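Local structure of 6-aminohexanoate-cyclic-dimer hydrolase (Arthrobacter sp., 3A2Q) at residues G124-T129 / Q411-S416; G144-G149 / Q392-G397; T388-T393 / M421-V426. The protein hydrolyses the cyclic dimer of 6-aminohexanoate, a by-product of nylon-6 manufacture, to the linear dimer as a member of the amidase family. The protein carries 1 engineered substitution. All blocks are in the same frame, centred on the assembly; numbering follows the deposited sequence.

Contact 1: G124-T129 / Q411-S416. With ACA (6-aminohexanoic acid), chain B; ACA (6-aminohexanoic acid), chain C.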
ATOM      1  N   GLY A 124       4.392  -9.900  -4.945  1.00 27.83           N
ATOM      2  CA  GLY A 124       4.557  -8.462  -4.763  1.00 30.58           C
ATOM      3  C   GLY A 124       5.891  -7.932  -5.251  1.00 29.67           C
ATOM      4  O   GLY A 124       6.374  -6.910  -4.768  1.00 31.00           O
ATOM      5  N   ASN A 125       6.471  -8.603  -6.239  1.00 29.78           N
ATOM      6  CA  ASN A 125       7.779  -8.223  -6.744  1.00 31.21           C
ATOM      7  C   ASN A 125       7.847  -7.153  -7.840  1.00 29.47           C
ATOM      8  O   ASN A 125       8.833  -7.089  -8.570  1.00 31.96           O
ATOM      9  CB  ASN A 125       8.522  -9.475  -7.221  1.00 34.52           C
ATOM     10  CG  ASN A 125      10.027  -9.303  -7.192  1.00 45.33           C
ATOM     11  OD1 ASN A 125      10.729  -9.721  -8.114  1.00 52.98           O
ATOM     12  ND2 ASN A 125      10.534  -8.693  -6.125  1.00 48.42           N
ATOM     13  N   GLN A 126       6.825  -6.312  -7.958  1.00 27.35           N
ATOM     14  CA  GLN A 126       6.841  -5.254  -8.977  1.00 26.51           C
ATOM     15  C   GLN A 126       6.064  -4.038  -8.495  1.00 27.35           C
ATOM     16  O   GLN A 126       5.294  -4.135  -7.542  1.00 27.05           O
ATOM     17  CB  GLN A 126       6.198  -5.739 -10.286  1.00 29.05           C
ATOM     18  CG  GLN A 126       6.874  -6.921 -10.990  1.00 33.96           C
ATOM     19  CD  GLN A 126       8.287  -6.620 -11.465  1.00 38.80           C
ATOM     20  OE1 GLN A 126       8.622  -5.479 -11.777  1.00 36.31           O
ATOM     21  NE2 GLN A 126       9.119  -7.654 -11.539  1.00 38.27           N
ATOM     22  N   VAL A 127       6.272  -2.893  -9.149  1.00 29.02           N
ATOM     23  CA  VAL A 127       5.534  -1.682  -8.799  1.00 26.93           C
ATOM     24  C   VAL A 127       4.429  -1.402  -9.822  1.00 29.33           C
ATOM     25  O   VAL A 127       3.991  -0.267 -10.023  1.00 26.79           O
ATOM     26  CB  VAL A 127       6.450  -0.442  -8.637  1.00 26.10           C
ATOM     27  CG1 VAL A 127       7.125  -0.488  -7.275  1.00 29.19           C
ATOM     28  CG2 VAL A 127       7.482  -0.383  -9.750  1.00 26.23           C
ATOM     29  N   THR A 128       4.007  -2.466 -10.492  1.00 25.98           N
ATOM     30  CA  THR A 128       2.885  -2.410 -11.413  1.00 29.56           C
ATOM     31  C   THR A 128       2.188  -3.725 -11.096  1.00 27.13           C
ATOM     32  O   THR A 128       2.797  -4.605 -10.490  1.00 30.85           O
ATOM     33  CB  THR A 128       3.292  -2.371 -12.896  1.00 31.18           C
ATOM     34  OG1 THR A 128       2.114  -2.139 -13.679  1.00 27.59           O
ATOM     35  CG2 THR A 128       3.924  -3.685 -13.334  1.00 30.90           C
ATOM     36  N   THR A 129       0.928  -3.863 -11.487  1.00 25.26           N
ATOM     37  CA  THR A 129       0.176  -5.077 -11.172  1.00 27.67           C
ATOM     38  C   THR A 129      -0.244  -5.783 -12.452  1.00 30.01           C
ATOM     39  O   THR A 129      -1.388  -5.673 -12.886  1.00 29.54           O
ATOM     40  CB  THR A 129      -1.066  -4.723 -10.320  1.00 29.12           C
ATOM     41  OG1 THR A 129      -0.646  -3.992  -9.161  1.00 29.42           O
ATOM     42  CG2 THR A 129      -1.797  -5.974  -9.865  1.00 27.86           C
ATOM     43  N   GLN A 411      17.164  -5.975  -8.564  1.00 61.66           N
ATOM     44  CA  GLN A 411      15.714  -6.130  -8.673  1.00 57.32           C
ATOM     45  C   GLN A 411      15.189  -5.377  -9.901  1.00 54.44           C
ATOM     46  O   GLN A 411      15.623  -4.260 -10.185  1.00 53.66           O
ATOM     47  CB  GLN A 411      15.048  -5.566  -7.413  1.00 57.83           C
ATOM     48  CG  GLN A 411      13.775  -6.266  -6.979  1.00 65.85           C
ATOM     49  CD  GLN A 411      14.034  -7.641  -6.399  1.00 64.49           C
ATOM     50  OE1 GLN A 411      13.106  -8.347  -6.003  1.00 65.38           O
ATOM     51  NE2 GLN A 411      15.302  -8.029  -6.343  1.00 65.72           N
ATOM     52  N   SER A 412      14.253  -5.986 -10.624  1.00 50.67           N
ATOM     53  CA  SER A 412      13.691  -5.349 -11.814  1.00 46.81           C
ATOM     54  C   SER A 412      12.923  -4.083 -11.434  1.00 44.03           C
ATOM     55  O   SER A 412      12.861  -3.130 -12.208  1.00 42.43           O
ATOM     56  CB  SER A 412      12.771  -6.325 -12.568  1.00 48.11           C
ATOM     57  OG  SER A 412      11.743  -6.826 -11.733  1.00 50.80           O
ATOM     58  N   ALA A 413      12.364  -4.070 -10.227  1.00 41.43           N
ATOM     59  CA  ALA A 413      11.607  -2.918  -9.752  1.00 38.19           C
ATOM     60  C   ALA A 413      12.520  -1.764  -9.350  1.00 35.28           C
ATOM     61  O   ALA A 413      12.057  -0.643  -9.145  1.00 35.04           O
ATOM     62  CB  ALA A 413      10.727  -3.322  -8.571  1.00 37.73           C
ATOM     63  N   PHE A 414      13.815  -2.036  -9.240  1.00 33.29           N
ATOM     64  CA  PHE A 414      14.773  -1.007  -8.853  1.00 34.03           C
ATOM     65  C   PHE A 414      15.535  -0.407 -10.030  1.00 34.44           C
ATOM     66  O   PHE A 414      16.549   0.253  -9.833  1.00 35.11           O
ATOM     67  CB  PHE A 414      15.784  -1.561  -7.842  1.00 32.26           C
ATOM     68  CG  PHE A 414      15.171  -2.006  -6.538  1.00 34.90           C
ATOM     69  CD1 PHE A 414      13.892  -1.597  -6.172  1.00 29.56           C
ATOM     70  CD2 PHE A 414      15.891  -2.809  -5.658  1.00 36.83           C
ATOM     71  CE1 PHE A 414      13.342  -1.979  -4.951  1.00 30.54           C
ATOM     72  CE2 PHE A 414      15.344  -3.196  -4.428  1.00 36.74           C
ATOM     73  CZ  PHE A 414      14.069  -2.777  -4.078  1.00 31.15           C
ATOM     74  N   ILE A 415      15.054  -0.629 -11.249  1.00 33.24           N
ATOM     75  CA  ILE A 415      15.732  -0.080 -12.420  1.00 38.54           C
ATOM     76  C   ILE A 415      14.866   0.890 -13.217  1.00 37.83           C
ATOM     77  O   ILE A 415      13.639   0.794 -13.214  1.00 36.30           O
ATOM     78  CB  ILE A 415      16.217  -1.200 -13.374  1.00 43.10           C
ATOM     79  CG1 ILE A 415      15.021  -1.996 -13.898  1.00 48.30           C
ATOM     80  CG2 ILE A 415      17.197  -2.110 -12.647  1.00 44.23           C
ATOM     81  CD1 ILE A 415      15.391  -3.088 -14.877  1.00 57.67           C
ATOM     82  N   SER A 416      15.539   1.826 -13.884  1.00 37.69           N
ATOM     83  CA  SER A 416      14.933   2.855 -14.729  1.00 38.89           C
ATOM     84  C   SER A 416      13.469   3.237 -14.490  1.00 38.41           C
ATOM     85  O   SER A 416      13.146   3.967 -13.545  1.00 38.71           O
ATOM     86  CB  SER A 416      15.111   2.469 -16.202  1.00 44.71           C
ATOM     87  OG  SER A 416      14.470   1.234 -16.489  1.00 51.47           O
TER
HETATM   88  C   ACA B 601      10.062  -7.628  -2.697  1.00 50.99           C
HETATM   89  O   ACA B 601       9.621  -8.221  -3.682  1.00 60.10           O
HETATM   90  C2  ACA B 601       9.740  -8.122  -1.302  1.00 49.76           C
HETATM   91  C3  ACA B 601       8.272  -8.478  -1.140  1.00 43.59           C
HETATM   92  C4  ACA B 601       7.476  -7.269  -0.678  1.00 49.27           C
HETATM   93  C5  ACA B 601       6.166  -7.122  -1.432  1.00 50.14           C
HETATM   94  C6  ACA B 601       5.636  -5.696  -1.338  1.00 51.04           C
HETATM   95  N   ACA B 601       5.728  -4.986  -2.612  1.00 42.07           N
HETATM   96  C   ACA C 602       6.308  -3.800  -2.763  1.00 38.12           C
HETATM   97  O   ACA C 602       6.520  -3.037  -1.817  1.00 31.11           O
HETATM   98  C2  ACA C 602       6.697  -3.415  -4.183  1.00 36.13           C
HETATM   99  C3  ACA C 602       8.199  -3.207  -4.356  1.00 39.61           C
HETATM  100  C4  ACA C 602       8.949  -4.517  -4.607  1.00 41.85           C
HETATM  101  C5  ACA C 602      10.374  -4.448  -4.056  1.00 47.58           C
HETATM  102  C6  ACA C 602      11.063  -5.809  -4.032  1.00 49.59           C
HETATM  103  N   ACA C 602      10.825  -6.542  -2.789  1.00 53.42           N
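Q126 and A413 bring the two backbones to a CA-CA distance of 5.4 Å, where an irregular loop meets a short 3-10 turn, and no backbone hydrogen bond joins them; the link is made by two side-chain bonds. The first runs between amides that reach toward each other from opposite directions. With CG of N125 swung anti to the backbone N (chi1 -155°), ND2 donates to OE1 of Q411 at 2.6 Å, almost straight and in the plane of the N125 amide. It arrives on a lone pair of OE1, in the carbonyl plane of Q411, although the two amide planes stand nearly perpendicular, 86° apart. The same ND2 also gives a hydrogen bond to O of the chain B 6-aminohexanoic acid at 2.7 Å, so this one nitrogen bridges protein and ligand. The second bond leaves Q126, whose chain bends at chi2 and carries NE2 to OG of S412 at 2.8 Å. A413 packs beside them, its CB 4.2 Å from the carbonyl O of N125.

The ligands lie against the same residues. G124 O accepts from N of the chain B molecule at 3.0 Å, and a side chain at G124 would collide with C5 of that molecule. F414 has CG of Q411 over the centre of one ring face, while its CE1 packs 4.0 Å from C5 of the chain C molecule. Helix 342-352 backs N125 and Q411 through M347.

This is the amide-binding pocket of an amidase-family hydrolase. Accepting one N-H of ND2, Q411 OE1 probably limits rotation of the N125 amide and leaves the other N-H for the ligand oxygen; Q411 is itself poorly ordered, so the restraint may be partial. The pair is consistent with recognition of a neutral, amide-rich substrate through directed hydrogen bonds.

Contact 2: G144-G149 / Q392-G397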
ATOM      1  N   GLY A 144      -5.767   2.008 -20.188  1.00 29.45           N
ATOM      2  CA  GLY A 144      -4.515   1.661 -20.831  1.00 30.98           C
ATOM      3  C   GLY A 144      -3.334   1.934 -19.921  1.00 30.42           C
ATOM      4  O   GLY A 144      -2.186   1.726 -20.309  1.00 30.81           O
ATOM      5  N   ARG A 145      -3.613   2.382 -18.696  1.00 29.78           N
ATOM      6  CA  ARG A 145      -2.555   2.703 -17.740  1.00 27.30           C
ATOM      7  C   ARG A 145      -2.453   1.738 -16.568  1.00 26.43           C
ATOM      8  O   ARG A 145      -3.430   1.115 -16.167  1.00 26.63           O
ATOM      9  CB  ARG A 145      -2.757   4.110 -17.162  1.00 25.62           C
ATOM     10  CG  ARG A 145      -2.767   5.246 -18.157  1.00 27.53           C
ATOM     11  CD  ARG A 145      -1.412   5.490 -18.803  1.00 30.37           C
ATOM     12  NE  ARG A 145      -1.471   6.701 -19.618  1.00 32.15           N
ATOM     13  CZ  ARG A 145      -1.021   7.893 -19.240  1.00 37.24           C
ATOM     14  NH1 ARG A 145      -0.450   8.053 -18.052  1.00 30.56           N
ATOM     15  NH2 ARG A 145      -1.176   8.940 -20.039  1.00 33.60           N
ATOM     16  N   SER A 146      -1.251   1.655 -16.013  1.00 26.03           N
ATOM     17  CA  SER A 146      -0.963   0.812 -14.862  1.00 28.57           C
ATOM     18  C   SER A 146      -1.695   1.361 -13.634  1.00 27.98           C
ATOM     19  O   SER A 146      -2.188   2.488 -13.648  1.00 29.73           O
ATOM     20  CB  SER A 146       0.547   0.810 -14.597  1.00 25.76           C
ATOM     21  OG  SER A 146       0.861   0.254 -13.328  1.00 28.26           O
ATOM     22  N   VAL A 147      -1.768   0.555 -12.580  1.00 29.36           N
ATOM     23  CA  VAL A 147      -2.414   0.973 -11.339  1.00 26.98           C
ATOM     24  C   VAL A 147      -1.363   1.023 -10.237  1.00 27.37           C
ATOM     25  O   VAL A 147      -1.689   1.154  -9.056  1.00 28.15           O
ATOM     26  CB  VAL A 147      -3.541  -0.008 -10.913  1.00 25.04           C
ATOM     27  CG1 VAL A 147      -4.710   0.087 -11.890  1.00 27.18           C
ATOM     28  CG2 VAL A 147      -3.004  -1.446 -10.845  1.00 20.61           C
ATOM     29  N   GLY A 148      -0.099   0.941 -10.636  1.00 27.05           N
ATOM     30  CA  GLY A 148       0.982   0.938  -9.666  1.00 29.49           C
ATOM     31  C   GLY A 148       1.035  -0.449  -9.052  1.00 28.97           C
ATOM     32  O   GLY A 148       0.344  -1.353  -9.516  1.00 30.80           O
ATOM     33  N   GLY A 149       1.846  -0.630  -8.016  1.00 27.56           N
ATOM     34  CA  GLY A 149       1.942  -1.931  -7.379  1.00 27.59           C
ATOM     35  C   GLY A 149       2.751  -1.832  -6.103  1.00 27.03           C
ATOM     36  O   GLY A 149       3.320  -0.776  -5.834  1.00 27.09           O
ATOM     37  N   GLN A 392       5.129  10.259 -14.495  1.00 28.06           N
ATOM     38  CA  GLN A 392       3.764  10.117 -14.977  1.00 25.34           C
ATOM     39  C   GLN A 392       3.463   8.623 -14.893  1.00 26.41           C
ATOM     40  O   GLN A 392       4.379   7.806 -14.870  1.00 28.63           O
ATOM     41  CB  GLN A 392       3.672  10.592 -16.430  1.00 28.19           C
ATOM     42  CG  GLN A 392       3.903  12.094 -16.625  1.00 24.86           C
ATOM     43  CD  GLN A 392       2.694  12.927 -16.222  1.00 30.82           C
ATOM     44  OE1 GLN A 392       1.567  12.628 -16.613  1.00 31.60           O
ATOM     45  NE2 GLN A 392       2.927  13.983 -15.450  1.00 29.37           N
ATOM     46  N   THR A 393       2.188   8.261 -14.848  1.00 25.16           N
ATOM     47  CA  THR A 393       1.818   6.854 -14.743  1.00 24.61           C
ATOM     48  C   THR A 393       2.122   6.078 -16.027  1.00 27.31           C
ATOM     49  O   THR A 393       1.750   6.493 -17.122  1.00 26.09           O
ATOM     50  CB  THR A 393       0.334   6.731 -14.369  1.00 27.40           C
ATOM     51  OG1 THR A 393       0.144   7.309 -13.071  1.00 27.14           O
ATOM     52  CG2 THR A 393      -0.112   5.271 -14.346  1.00 26.59           C
ATOM     53  N   PRO A 394       2.832   4.948 -15.899  1.00 26.63           N
ATOM     54  CA  PRO A 394       3.188   4.115 -17.052  1.00 28.61           C
ATOM     55  C   PRO A 394       2.001   3.418 -17.711  1.00 28.81           C
ATOM     56  O   PRO A 394       0.968   3.188 -17.084  1.00 26.09           O
ATOM     57  CB  PRO A 394       4.185   3.111 -16.466  1.00 32.56           C
ATOM     58  CG  PRO A 394       3.799   3.036 -15.015  1.00 32.05           C
ATOM     59  CD  PRO A 394       3.498   4.469 -14.674  1.00 26.33           C
ATOM     60  N   GLU A 395       2.153   3.087 -18.989  1.00 30.25           N
ATOM     61  CA  GLU A 395       1.098   2.383 -19.706  1.00 32.56           C
ATOM     62  C   GLU A 395       1.224   0.903 -19.355  1.00 31.81           C
ATOM     63  O   GLU A 395       2.309   0.437 -18.995  1.00 32.96           O
ATOM     64  CB  GLU A 395       1.263   2.556 -21.226  1.00 30.90           C
ATOM     65  CG  GLU A 395       1.155   3.987 -21.715  1.00 32.82           C
ATOM     66  CD  GLU A 395       1.266   4.102 -23.228  1.00 50.72           C
ATOM     67  OE1 GLU A 395       2.237   3.563 -23.800  1.00 49.48           O
ATOM     68  OE2 GLU A 395       0.386   4.736 -23.846  1.00 54.38           O
ATOM     69  N   ILE A 396       0.119   0.170 -19.445  1.00 31.32           N
ATOM     70  CA  ILE A 396       0.133  -1.263 -19.176  1.00 32.60           C
ATOM     71  C   ILE A 396       1.199  -1.883 -20.080  1.00 34.08           C
ATOM     72  O   ILE A 396       1.285  -1.546 -21.263  1.00 35.00           O
ATOM     73  CB  ILE A 396      -1.230  -1.916 -19.518  1.00 34.38           C
ATOM     74  CG1 ILE A 396      -2.307  -1.438 -18.541  1.00 30.43           C
ATOM     75  CG2 ILE A 396      -1.106  -3.438 -19.480  1.00 27.77           C
ATOM     76  CD1 ILE A 396      -2.048  -1.839 -17.104  1.00 31.30           C
ATOM     77  N   GLY A 397       2.016  -2.768 -19.519  1.00 34.52           N
ATOM     78  CA  GLY A 397       3.057  -3.420 -20.295  1.00 34.62           C
ATOM     79  C   GLY A 397       4.420  -2.755 -20.231  1.00 36.15           C
ATOM     80  O   GLY A 397       5.451  -3.411 -20.386  1.00 37.75           O
TER
HETATM   81  O   HOH W   1       0.320  10.066 -15.387  1.00 29.28           O
HETATM   82  O   HOH W   2      -2.145   5.608 -22.344  1.00 44.28           O
HETATM   83  O   HOH W   3       0.378  10.744 -18.187  1.00 47.96           O
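R145 and E395 form a single beta bridge, their CA atoms 4.2 Å apart, and the close-packed side of the contact grows from it. S146 N donates to P394 O at 2.9 Å, practically straight, and I396 N donates to G144 O at 2.9 Å. Beside this pair of bonds CD1 of I396 lies 3.4 Å from the carbonyl O of R145, and CG2 of T393, turned away from the backbone N, meets S146 O at 3.5 Å. S146 OG accepts from G148 N, an ST turn that shapes the glycine- and serine-rich loop of the amidase family as it runs toward S150, assigned by similarity to the charge relay; the same hydroxyl is hydrogen-bonded to T128. On the looser, watery side, the R145 chain bends at chi2 and lays CD 4.2 Å from CG of E395. Its NH1 makes only a weak bond to T393 O, and two waters add links, one from NE to OE2 of E395 and one from NH1 to OE1 of Q392, while NH2 forms a salt bridge with D445. An alanine in place of R145 would probably leave D445 without its charged mate and the water links to Q392 and E395 without their anchor.

Contact 3: T388-T393 / M421-V426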
ATOM      1  N   THR A 388       4.347  11.579  -4.100  1.00 19.69           N
ATOM      2  CA  THR A 388       4.388  10.166  -3.747  1.00 21.28           C
ATOM      3  C   THR A 388       5.222   9.438  -4.803  1.00 24.18           C
ATOM      4  O   THR A 388       6.087   8.632  -4.462  1.00 21.38           O
ATOM      5  CB  THR A 388       2.980   9.554  -3.680  1.00 23.27           C
ATOM      6  OG1 THR A 388       2.188  10.291  -2.747  1.00 23.45           O
ATOM      7  CG2 THR A 388       3.052   8.097  -3.211  1.00 20.14           C
ATOM      8  N   VAL A 389       4.960   9.722  -6.078  1.00 23.60           N
ATOM      9  CA  VAL A 389       5.725   9.107  -7.167  1.00 23.45           C
ATOM     10  C   VAL A 389       6.469  10.209  -7.920  1.00 25.86           C
ATOM     11  O   VAL A 389       6.125  11.389  -7.798  1.00 28.00           O
ATOM     12  CB  VAL A 389       4.823   8.300  -8.130  1.00 24.80           C
ATOM     13  CG1 VAL A 389       4.124   7.192  -7.363  1.00 26.99           C
ATOM     14  CG2 VAL A 389       3.812   9.211  -8.809  1.00 28.60           C
ATOM     15  N   THR A 390       7.480   9.838  -8.702  1.00 25.03           N
ATOM     16  CA  THR A 390       8.288  10.841  -9.398  1.00 22.66           C
ATOM     17  C   THR A 390       8.111  10.954 -10.905  1.00 21.84           C
ATOM     18  O   THR A 390       8.811  11.740 -11.551  1.00 23.35           O
ATOM     19  CB  THR A 390       9.780  10.606  -9.135  1.00 23.44           C
ATOM     20  OG1 THR A 390      10.233   9.492  -9.919  1.00 26.41           O
ATOM     21  CG2 THR A 390      10.017  10.298  -7.663  1.00 22.03           C
ATOM     22  N   ARG A 391       7.179  10.186 -11.458  1.00 22.07           N
ATOM     23  CA  ARG A 391       6.928  10.189 -12.895  1.00 22.99           C
ATOM     24  C   ARG A 391       5.451  10.055 -13.222  1.00 26.24           C
ATOM     25  O   ARG A 391       4.629   9.761 -12.355  1.00 23.00           O
ATOM     26  CB  ARG A 391       7.655   9.014 -13.543  1.00 23.86           C
ATOM     27  CG  ARG A 391       7.251   7.674 -12.938  1.00 20.97           C
ATOM     28  CD  ARG A 391       7.628   6.503 -13.833  1.00 24.36           C
ATOM     29  NE  ARG A 391       6.898   6.536 -15.097  1.00 26.11           N
ATOM     30  CZ  ARG A 391       7.138   5.715 -16.115  1.00 35.57           C
ATOM     31  NH1 ARG A 391       8.089   4.794 -16.014  1.00 25.15           N
ATOM     32  NH2 ARG A 391       6.429   5.815 -17.232  1.00 35.47           N
ATOM     33  N   GLN A 392       5.129  10.259 -14.495  1.00 28.06           N
ATOM     34  CA  GLN A 392       3.764  10.117 -14.977  1.00 25.34           C
ATOM     35  C   GLN A 392       3.463   8.623 -14.893  1.00 26.41           C
ATOM     36  O   GLN A 392       4.379   7.806 -14.870  1.00 28.63           O
ATOM     37  CB  GLN A 392       3.672  10.592 -16.430  1.00 28.19           C
ATOM     38  CG  GLN A 392       3.903  12.094 -16.625  1.00 24.86           C
ATOM     39  CD  GLN A 392       2.694  12.927 -16.222  1.00 30.82           C
ATOM     40  OE1 GLN A 392       1.567  12.628 -16.613  1.00 31.60           O
ATOM     41  NE2 GLN A 392       2.927  13.983 -15.450  1.00 29.37           N
ATOM     42  N   THR A 393       2.188   8.261 -14.848  1.00 25.16           N
ATOM     43  CA  THR A 393       1.818   6.854 -14.743  1.00 24.61           C
ATOM     44  C   THR A 393       2.122   6.078 -16.027  1.00 27.31           C
ATOM     45  O   THR A 393       1.750   6.493 -17.122  1.00 26.09           O
ATOM     46  CB  THR A 393       0.334   6.731 -14.369  1.00 27.40           C
ATOM     47  OG1 THR A 393       0.144   7.309 -13.071  1.00 27.14           O
ATOM     48  CG2 THR A 393      -0.112   5.271 -14.346  1.00 26.59           C
ATOM     49  N   MET A 421       9.035   5.033  -9.834  1.00 23.77           N
ATOM     50  CA  MET A 421       7.758   4.848  -9.161  1.00 22.02           C
ATOM     51  C   MET A 421       7.959   4.770  -7.645  1.00 23.15           C
ATOM     52  O   MET A 421       7.126   5.247  -6.877  1.00 22.98           O
ATOM     53  CB  MET A 421       7.088   3.552  -9.621  1.00 24.56           C
ATOM     54  CG  MET A 421       6.741   3.482 -11.096  1.00 22.84           C
ATOM     55  SD  MET A 421       5.539   4.711 -11.577  1.00 28.77           S
ATOM     56  CE  MET A 421       4.037   3.993 -10.902  1.00 29.74           C
ATOM     57  N   LEU A 422       9.072   4.178  -7.218  1.00 21.74           N
ATOM     58  CA  LEU A 422       9.327   3.988  -5.789  1.00 21.97           C
ATOM     59  C   LEU A 422      10.466   4.770  -5.129  1.00 22.61           C
ATOM     60  O   LEU A 422      10.697   4.616  -3.929  1.00 21.80           O
ATOM     61  CB  LEU A 422       9.520   2.487  -5.514  1.00 23.58           C
ATOM     62  CG  LEU A 422      10.577   1.734  -6.337  1.00 22.73           C
ATOM     63  CD1 LEU A 422      11.975   2.178  -5.931  1.00 24.13           C
ATOM     64  CD2 LEU A 422      10.435   0.225  -6.117  1.00 26.48           C
ATOM     65  N   ALA A 423      11.165   5.613  -5.884  1.00 22.88           N
ATOM     66  CA  ALA A 423      12.288   6.364  -5.317  1.00 21.78           C
ATOM     67  C   ALA A 423      11.935   7.258  -4.125  1.00 22.98           C
ATOM     68  O   ALA A 423      12.745   7.414  -3.212  1.00 22.25           O
ATOM     69  CB  ALA A 423      12.973   7.189  -6.406  1.00 22.60           C
ATOM     70  N   PHE A 424      10.743   7.849  -4.132  1.00 22.30           N
ATOM     71  CA  PHE A 424      10.325   8.722  -3.031  1.00 23.54           C
ATOM     72  C   PHE A 424       9.527   8.005  -1.931  1.00 23.22           C
ATOM     73  O   PHE A 424       9.136   8.626  -0.937  1.00 23.41           O
ATOM     74  CB  PHE A 424       9.492   9.890  -3.568  1.00 21.75           C
ATOM     75  CG  PHE A 424      10.306  11.007  -4.174  1.00 21.18           C
ATOM     76  CD1 PHE A 424      11.634  10.811  -4.553  1.00 22.73           C
ATOM     77  CD2 PHE A 424       9.725  12.250  -4.404  1.00 23.94           C
ATOM     78  CE1 PHE A 424      12.368  11.834  -5.154  1.00 25.09           C
ATOM     79  CE2 PHE A 424      10.451  13.280  -5.003  1.00 25.91           C
ATOM     80  CZ  PHE A 424      11.775  13.070  -5.379  1.00 25.38           C
ATOM     81  N   THR A 425       9.278   6.707  -2.093  1.00 21.76           N
ATOM     82  CA  THR A 425       8.531   5.978  -1.072  1.00 21.39           C
ATOM     83  C   THR A 425       9.404   4.997  -0.290  1.00 24.94           C
ATOM     84  O   THR A 425       9.251   4.845   0.923  1.00 21.81           O
ATOM     85  CB  THR A 425       7.337   5.192  -1.675  1.00 25.50           C
ATOM     86  OG1 THR A 425       7.769   4.478  -2.839  1.00 22.29           O
ATOM     87  CG2 THR A 425       6.192   6.133  -2.042  1.00 20.59           C
ATOM     88  N   VAL A 426      10.338   4.349  -0.977  1.00 22.42           N
ATOM     89  CA  VAL A 426      11.186   3.354  -0.328  1.00 22.24           C
ATOM     90  C   VAL A 426      12.038   3.829   0.862  1.00 22.68           C
ATOM     91  O   VAL A 426      12.278   3.058   1.793  1.00 23.33           O
ATOM     92  CB  VAL A 426      12.084   2.630  -1.377  1.00 24.03           C
ATOM     93  CG1 VAL A 426      13.197   3.532  -1.843  1.00 26.81           C
ATOM     94  CG2 VAL A 426      12.632   1.347  -0.789  1.00 24.78           C
TER
HETATM   95  O   HOH W   4       8.128   7.313  -5.281  1.00 24.51           O
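T390 sets its methyl CG2 squarely over one face of the F424 ring, 3.5 Å from the ring centroid and only 12° off the normal, a CH-pi contact. With CG2 anti to the carbonyl carbon, the methyl faces the ring while OG1 turns aside to bond Q420 O. Farther along, the sulfur of M421 rests against the aliphatic part of R391, SD lying 3.6 Å from CD. The bend at chi2 of M421 brings the sulfur there. Within its own segment R391 NE donates to Q392 O at 2.8 Å, nearly along the C=O axis; beyond it, NH2 forms a salt bridge with E398. At the other end CG2 of T425 touches T388 O at 3.5 Å and the methyl of T388.

No direct hydrogen bond crosses the contact, but one water bridges the two segments. It donates to T388 O at 2.6 Å and to M421 O at 2.8 Å and accepts from F424 N, satisfying three backbone groups in a buried place. L422 O accepts from both T425 N and V426 N, winding the chain tightly beyond helix 416-422. What results is a water-mediated junction of the alpha/beta amidase fold, joining the loop after strand 383-387 to the end of that helix.

Overall arrangement
The three contacts lie with their centres about 12 Å from one another. Contact 1 borders the ligands directly, and the Q126 side chain is about 6 Å from that of S150, a charge-relay residue by similarity. Contact 2 is nested within the chain loop that contact 1 closes and meets it through T128 OG1 and S146 OG, 2.7 Å apart; the S146 side chain is about 11 Å from a bound ligand. Contact 3 shares Q392 and T393 with contact 2, and P394 CD packs on M421 SD. It also reaches contact 1, where L422 CD2 lies 3.6 Å from V127 CG1. The T425 side chain is about 8 Å from that of A174, the engineered position of the putative acyl-ester nucleophile.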